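Local coordinates for protein triphenylmethane reductase (Citrobacter sp., PDB 2JL1) that probably reduces triphenylmethane dyes to their colourless leuco forms, using a bound NADP(H) cofactor held by a Rossmann-type domain, at residues 102-107 and 126-131; 120-125 and 137-142. All blocks are in the same frame, centred on the assembly; numbering follows the deposited sequence.

Contact 1. Residues 102-107 and 126-131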
loop_
_atom_site.group_PDB
_atom_site.type_symbol
_atom_site.label_atom_id
_atom_site.label_comp_id
_atom_site.label_asym_id
_atom_site.label_seq_id
_atom_site.Cartn_x
_atom_site.Cartn_y
_atom_site.Cartn_z
ATOM N N ILE A 102 0.774 17.066 -0.281
ATOM C CA ILE A 102 0.582 16.177 -1.411
ATOM C C ILE A 102 -0.900 15.800 -1.618
ATOM O O ILE A 102 -1.546 15.288 -0.704
ATOM C CB ILE A 102 1.478 14.923 -1.293
ATOM C CG1 ILE A 102 1.338 14.024 -2.517
ATOM C CG2 ILE A 102 1.160 14.134 -0.024
ATOM C CD1 ILE A 102 2.650 13.327 -2.878
ATOM N N ALA A 103 -1.418 16.056 -2.819
ATOM C CA ALA A 103 -2.734 15.540 -3.249
ATOM C C ALA A 103 -2.501 14.397 -4.228
ATOM O O ALA A 103 -1.644 14.524 -5.110
ATOM C CB ALA A 103 -3.564 16.634 -3.929
ATOM N N TYR A 104 -3.289 13.325 -4.103
ATOM C CA TYR A 104 -3.140 12.129 -4.917
ATOM C C TYR A 104 -4.504 11.701 -5.524
ATOM O O TYR A 104 -5.502 11.594 -4.810
ATOM C CB TYR A 104 -2.537 10.978 -4.082
ATOM C CG TYR A 104 -2.531 9.653 -4.836
ATOM C CD1 TYR A 104 -1.771 9.490 -6.005
ATOM C CD2 TYR A 104 -3.337 8.600 -4.424
ATOM C CE1 TYR A 104 -1.792 8.293 -6.724
ATOM C CE2 TYR A 104 -3.370 7.391 -5.144
ATOM C CZ TYR A 104 -2.607 7.259 -6.284
ATOM O OH TYR A 104 -2.653 6.092 -6.983
ATOM N N THR A 105 -4.534 11.474 -6.837
ATOM C CA THR A 105 -5.733 11.010 -7.530
ATOM C C THR A 105 -5.865 9.497 -7.368
ATOM O O THR A 105 -5.241 8.705 -8.123
ATOM C CB THR A 105 -5.716 11.354 -9.046
ATOM O OG1 THR A 105 -4.573 10.761 -9.653
ATOM C CG2 THR A 105 -5.693 12.879 -9.252
ATOM N N GLY A 106 -6.692 9.112 -6.404
ATOM C CA GLY A 106 -6.937 7.704 -6.062
ATOM C C GLY A 106 -8.220 7.244 -6.720
ATOM O O GLY A 106 -8.561 7.693 -7.810
ATOM N N TYR A 107 -8.912 6.324 -6.073
ATOM C CA TYR A 107 -10.085 5.693 -6.672
ATOM C C TYR A 107 -11.122 5.584 -5.559
ATOM O O TYR A 107 -10.805 5.120 -4.460
ATOM C CB TYR A 107 -9.688 4.342 -7.269
ATOM C CG TYR A 107 -10.804 3.561 -7.919
ATOM C CD1 TYR A 107 -11.542 4.111 -8.980
ATOM C CD2 TYR A 107 -11.108 2.267 -7.495
ATOM C CE1 TYR A 107 -12.587 3.394 -9.600
ATOM C CE2 TYR A 107 -12.153 1.529 -8.111
ATOM C CZ TYR A 107 -12.882 2.108 -9.168
ATOM O OH TYR A 107 -13.916 1.413 -9.785
ATOM N N TYR A 126 -1.268 4.430 1.375
ATOM C CA TYR A 126 -0.430 4.024 2.506
ATOM C C TYR A 126 1.011 4.475 2.391
ATOM O O TYR A 126 1.612 4.861 3.403
ATOM C CB TYR A 126 -0.516 2.517 2.765
ATOM C CG TYR A 126 -1.759 2.139 3.486
ATOM C CD1 TYR A 126 -1.960 2.542 4.821
ATOM C CD2 TYR A 126 -2.754 1.400 2.864
ATOM C CE1 TYR A 126 -3.120 2.206 5.503
ATOM C CE2 TYR A 126 -3.914 1.047 3.551
ATOM C CZ TYR A 126 -4.085 1.464 4.866
ATOM O OH TYR A 126 -5.221 1.129 5.551
ATOM N N ALA A 127 1.573 4.448 1.179
ATOM C CA ALA A 127 2.902 5.009 0.944
ATOM C C ALA A 127 2.979 6.498 1.311
ATOM O O ALA A 127 3.901 6.933 1.995
ATOM C CB ALA A 127 3.355 4.788 -0.515
ATOM N N ILE A 128 2.000 7.278 0.854
ATOM C CA ILE A 128 1.953 8.712 1.175
ATOM C C ILE A 128 1.818 8.951 2.686
ATOM O O ILE A 128 2.426 9.892 3.233
ATOM C CB ILE A 128 0.811 9.426 0.398
ATOM C CG1 ILE A 128 1.181 9.489 -1.084
ATOM C CG2 ILE A 128 0.527 10.833 1.008
ATOM C CD1 ILE A 128 -0.024 9.758 -2.081
ATOM N N ARG A 129 1.033 8.107 3.355
ATOM C CA ARG A 129 0.915 8.199 4.817
ATOM C C ARG A 129 2.266 8.050 5.549
ATOM O O ARG A 129 2.501 8.760 6.526
ATOM C CB ARG A 129 -0.146 7.246 5.374
ATOM C CG ARG A 129 -1.578 7.594 4.947
ATOM C CD ARG A 129 -2.573 6.563 5.475
ATOM N NE ARG A 129 -3.954 6.825 5.059
ATOM C CZ ARG A 129 -4.803 7.633 5.697
ATOM N NH1 ARG A 129 -4.414 8.302 6.782
ATOM N NH2 ARG A 129 -6.047 7.772 5.249
ATOM N N THR A 130 3.157 7.178 5.059
ATOM C CA THR A 130 4.504 7.003 5.666
ATOM C C THR A 130 5.389 8.243 5.630
ATOM O O THR A 130 6.379 8.334 6.377
ATOM C CB THR A 130 5.300 5.828 5.035
ATOM O OG1 THR A 130 5.849 6.226 3.756
ATOM C CG2 THR A 130 4.426 4.619 4.894
ATOM N N THR A 131 5.070 9.183 4.751
ATOM C CA THR A 131 5.887 10.378 4.635
ATOM C C THR A 131 5.594 11.438 5.695
ATOM O O THR A 131 6.400 12.343 5.880
ATOM C CB THR A 131 5.734 11.052 3.286
ATOM O OG1 THR A 131 4.426 11.630 3.206
ATOM C CG2 THR A 131 5.959 10.068 2.146
#
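In the beta-alpha-beta unit formed by strand 101-107, helix 117-130 and strand 135-140 of the Rossmann-type domain, I128 on the last turns of the helix packs against I102 and Y104 on the strand. I102 and Y104 alternate with A103, whose CB points away from the helix, and so both send their side chains from the same face of the strand. The two branches of I128 divide the work. CG2, anti to the backbone N, meets CG2 of I102 at 3.5 Å. The longer branch, extended at chi2 162°, reaches Y104 with its end CD1, which lies 3.4 Å from CB of Y104 and 3.7 Å from CG of the same residue, at the root of the ring. The ring is approached obliquely, and the contact across the two segments is wholly apolar and buried. V91 of helix 80-96 and the side chains of Y135 and F137 also pack on I128, so I128 touches helix 80-96 as well as strands 101-107 and 135-140. The phenol of Y104 leads from this apolar contact to a polar one: its OH is hydrogen-bonded to H121 ND1, and its side chain lies about 4 Å from that of the NADP-binding S74. T130 OG1 is hydrogen-bonded to T81 OG1 of the second subunit. I128 O accepts two bonds from T131, one from the backbone N at 3.1 Å and one from OG1 at 2.6 Å, the hydroxyl lying in the carbonyl plane.

Contact 2. Residues 120-125 and 137-142; sequences VHLATE and FLRNAL. With NAP (NADP nicotinamide-adenine-dinucleotide phosphate), chain B.
Helix 120-125 runs antiparallel to strand 137-140, the axes of the two segments 11.0 Å apart at their closest and at 175°, and the CA atoms are nearest at E125 and F137. E125 spans this gap with its side chain. CG stands anti to the carbonyl carbon and the chain is extended beyond it, which lays the glutamate over the F137 ring. CG sits 3.6 Å from the ring centroid and almost on its normal, a CH-pi contact, while the carboxylate stacks over the same face with its plane only 9° from that of the ring. R139 then meets the carboxylate side-on, in a two-pronged salt bridge: NE donates to the syn lone pair of E125 OE2 (2.8 Å), and NH2 reaches OE1 of E125 at 2.9 Å, somewhat out of the carboxylate plane. Both oxygens lie near the guanidinium plane, yet the two flat groups are turned 34° against each other. The paired bonds, with the ring beneath, should fix the rotation of this buried carboxylate. The guanidinium is gripped again at NH1 by E111, so it lies between two carboxylates, which probably favours its charged form, and CD2 of L122 approaches NH2 of R139 obliquely at 3.6 Å. Past the strand's end A141 O accepts a hydrogen bond of 3.1 Å from the nicotinamide amide N7N of NADP. Such a helix, returning against the sheet before a strand whose C-terminal end leads into the nicotinamide pocket, is characteristic of the beta-alpha-beta crossover of the Rossmann fold.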
loop_
_atom_site.group_PDB
_atom_site.type_symbol
_atom_site.label_atom_id
_atom_site.label_comp_id
_atom_site.label_asym_id
_atom_site.label_seq_id
_atom_site.Cartn_x
_atom_site.Cartn_y
_atom_site.Cartn_z
ATOM N N VAL A 120 -3.621 -0.816 -6.184
ATOM C CA VAL A 120 -2.531 0.116 -6.463
ATOM C C VAL A 120 -2.794 1.427 -5.734
ATOM O O VAL A 120 -1.883 2.016 -5.150
ATOM C CB VAL A 120 -2.436 0.453 -7.971
ATOM C CG1 VAL A 120 -1.403 1.579 -8.198
ATOM C CG2 VAL A 120 -2.042 -0.781 -8.799
ATOM N N HIS A 121 -4.037 1.905 -5.814
ATOM C CA HIS A 121 -4.389 3.185 -5.205
ATOM C C HIS A 121 -4.283 3.134 -3.690
ATOM O O HIS A 121 -3.774 4.071 -3.053
ATOM C CB HIS A 121 -5.776 3.642 -5.683
ATOM C CG HIS A 121 -5.784 4.056 -7.117
ATOM N ND1 HIS A 121 -4.949 5.043 -7.612
ATOM C CD2 HIS A 121 -6.469 3.573 -8.178
ATOM C CE1 HIS A 121 -5.141 5.160 -8.916
ATOM N NE2 HIS A 121 -6.068 4.289 -9.281
ATOM N N LEU A 122 -4.723 2.020 -3.109
ATOM C CA LEU A 122 -4.632 1.856 -1.633
ATOM C C LEU A 122 -3.163 1.725 -1.172
ATOM O O LEU A 122 -2.768 2.321 -0.153
ATOM C CB LEU A 122 -5.466 0.668 -1.177
ATOM C CG LEU A 122 -6.994 0.897 -1.176
ATOM C CD1 LEU A 122 -7.762 -0.443 -1.327
ATOM C CD2 LEU A 122 -7.427 1.637 0.089
ATOM N N ALA A 123 -2.354 0.985 -1.934
ATOM C CA ALA A 123 -0.916 0.860 -1.643
ATOM C C ALA A 123 -0.257 2.240 -1.683
ATOM O O ALA A 123 0.584 2.573 -0.824
ATOM C CB ALA A 123 -0.231 -0.115 -2.640
ATOM N N THR A 124 -0.654 3.055 -2.668
ATOM C CA THR A 124 -0.083 4.394 -2.862
ATOM C C THR A 124 -0.506 5.350 -1.747
ATOM O O THR A 124 0.321 6.115 -1.219
ATOM C CB THR A 124 -0.450 4.951 -4.264
ATOM O OG1 THR A 124 0.033 4.020 -5.245
ATOM C CG2 THR A 124 0.196 6.338 -4.483
ATOM N N GLU A 125 -1.779 5.286 -1.361
ATOM C CA GLU A 125 -2.255 6.047 -0.196
ATOM C C GLU A 125 -1.446 5.718 1.078
ATOM O O GLU A 125 -1.003 6.627 1.784
ATOM C CB GLU A 125 -3.746 5.813 0.064
ATOM C CG GLU A 125 -4.674 6.622 -0.865
ATOM C CD GLU A 125 -6.158 6.483 -0.520
ATOM O OE1 GLU A 125 -6.503 6.017 0.608
ATOM O OE2 GLU A 125 -6.986 6.860 -1.396
ATOM N N PHE A 137 -6.490 12.951 -0.330
ATOM C CA PHE A 137 -6.742 11.843 -1.236
ATOM C C PHE A 137 -8.014 12.170 -2.005
ATOM O O PHE A 137 -9.114 12.243 -1.447
ATOM C CB PHE A 137 -6.840 10.527 -0.460
ATOM C CG PHE A 137 -5.555 10.128 0.206
ATOM C CD1 PHE A 137 -5.571 9.415 1.400
ATOM C CD2 PHE A 137 -4.326 10.475 -0.350
ATOM C CE1 PHE A 137 -4.389 9.017 2.009
ATOM C CE2 PHE A 137 -3.131 10.104 0.295
ATOM C CZ PHE A 137 -3.179 9.380 1.473
ATOM N N LEU A 138 -7.816 12.477 -3.274
ATOM C CA LEU A 138 -8.855 12.846 -4.193
ATOM C C LEU A 138 -9.264 11.540 -4.851
ATOM O O LEU A 138 -8.678 11.112 -5.859
ATOM C CB LEU A 138 -8.285 13.831 -5.242
ATOM C CG LEU A 138 -7.771 15.182 -4.714
ATOM C CD1 LEU A 138 -6.881 15.918 -5.758
ATOM C CD2 LEU A 138 -8.922 16.072 -4.254
ATOM N N ARG A 139 -10.225 10.853 -4.247
ATOM C CA ARG A 139 -10.556 9.505 -4.710
ATOM C C ARG A 139 -11.565 9.595 -5.845
ATOM O O ARG A 139 -12.761 9.732 -5.611
ATOM C CB ARG A 139 -11.110 8.668 -3.555
ATOM C CG ARG A 139 -10.088 8.308 -2.492
ATOM C CD ARG A 139 -10.715 7.340 -1.523
ATOM N NE ARG A 139 -9.715 6.553 -0.804
ATOM C CZ ARG A 139 -10.023 5.457 -0.103
ATOM N NH1 ARG A 139 -11.293 5.052 -0.024
ATOM N NH2 ARG A 139 -9.078 4.757 0.515
ATOM N N ASN A 140 -11.072 9.554 -7.080
ATOM C CA ASN A 140 -11.912 9.849 -8.240
ATOM C C ASN A 140 -12.802 8.671 -8.615
ATOM O O ASN A 140 -12.394 7.529 -8.493
ATOM C CB ASN A 140 -11.056 10.260 -9.442
ATOM C CG ASN A 140 -10.431 11.636 -9.276
ATOM O OD1 ASN A 140 -10.824 12.421 -8.400
ATOM N ND2 ASN A 140 -9.428 11.920 -10.089
ATOM N N ALA A 141 -14.011 8.981 -9.096
ATOM C CA ALA A 141 -14.852 8.021 -9.789
ATOM C C ALA A 141 -14.253 7.641 -11.151
ATOM O O ALA A 141 -13.359 8.321 -11.673
ATOM C CB ALA A 141 -16.243 8.639 -10.026
ATOM N N LEU A 142 -14.764 6.556 -11.732
ATOM C CA LEU A 142 -14.573 6.325 -13.154
ATOM C C LEU A 142 -14.978 7.575 -13.945
ATOM O O LEU A 142 -15.891 8.291 -13.534
ATOM C CB LEU A 142 -15.409 5.134 -13.606
ATOM C CG LEU A 142 -15.132 3.795 -12.910
ATOM C CD1 LEU A 142 -16.197 2.770 -13.384
ATOM C CD2 LEU A 142 -13.687 3.313 -13.243
HETATM P PA NAP B . -3.840 10.034 -19.610
HETATM O O1A NAP B . -3.659 8.703 -20.252
HETATM O O2A NAP B . -4.358 11.096 -20.499
HETATM O O5B NAP B . -2.490 10.536 -18.925
HETATM C C5B NAP B . -1.583 9.694 -18.247
HETATM C C4B NAP B . -0.393 10.591 -17.940
HETATM O O4B NAP B . 0.623 9.869 -17.255
HETATM C C3B NAP B . 0.195 11.097 -19.258
HETATM O O3B NAP B . 0.431 12.478 -19.166
HETATM C C2B NAP B . 1.510 10.378 -19.367
HETATM O O2B NAP B . 2.483 11.204 -19.924
HETATM C C1B NAP B . 1.846 10.144 -17.909
HETATM N N9A NAP B . 2.855 9.083 -17.799
HETATM C C8A NAP B . 2.824 7.823 -18.333
HETATM N N7A NAP B . 3.971 7.196 -17.982
HETATM C C5A NAP B . 4.732 8.050 -17.258
HETATM C C6A NAP B . 5.989 7.930 -16.666
HETATM N N6A NAP B . 6.689 6.803 -16.761
HETATM N N1A NAP B . 6.506 9.001 -15.973
HETATM C C2A NAP B . 5.798 10.179 -15.878
HETATM N N3A NAP B . 4.555 10.294 -16.457
HETATM C C4A NAP B . 4.038 9.242 -17.142
HETATM O O3 NAP B . -4.844 9.815 -18.351
HETATM P PN NAP B . -6.038 10.739 -17.791
HETATM O O1N NAP B . -5.500 12.104 -17.672
HETATM O O2N NAP B . -7.262 10.492 -18.603
HETATM O O5D NAP B . -6.220 10.158 -16.265
HETATM C C5D NAP B . -5.191 10.354 -15.304
HETATM C C4D NAP B . -4.875 9.114 -14.460
HETATM O O4D NAP B . -6.073 8.622 -13.884
HETATM C C3D NAP B . -4.301 7.960 -15.286
HETATM O O3D NAP B . -2.898 7.927 -15.352
HETATM C C2D NAP B . -4.850 6.711 -14.623
HETATM O O2D NAP B . -4.031 6.192 -13.595
HETATM C C1D NAP B . -6.123 7.206 -13.971
HETATM N N1N NAP B . -7.264 6.712 -14.760
HETATM C C2N NAP B . -8.496 6.828 -14.198
HETATM C C3N NAP B . -9.594 6.349 -14.852
HETATM C C7N NAP B . -10.927 6.454 -14.245
HETATM O O7N NAP B . -12.025 6.047 -15.057
HETATM N N7N NAP B . -10.997 6.877 -12.977
HETATM C C4N NAP B . -9.465 5.825 -16.155
HETATM C C5N NAP B . -8.228 5.800 -16.750
HETATM C C6N NAP B . -7.108 6.200 -16.014
HETATM P P2B NAP B . 2.828 11.174 -21.501
HETATM O O1X NAP B . 2.058 12.308 -22.150
HETATM O O2X NAP B . 2.430 9.861 -22.155
HETATM O O3X NAP B . 4.325 11.384 -21.584
#

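Both contacts are buried and lie on helix 117-130, contact 1 pairing its C-terminal end with strand 101-107 and contact 2 its preceding turns with the adjacent strand 135-140. Their chemistry differs: contact 1 is purely hydrocarbon packing, whereas contact 2 buries a salt bridge over an aromatic face and continues into the cofactor pocket. The two meet directly, G106 N lying 2.9 Å from L138 O in a probable hydrogen bond as the strands pair. T124 also packs on the Y104 ring. Beyond these cores, residues of both helix segments, L122 of contact 2 among them, also touch the second subunit.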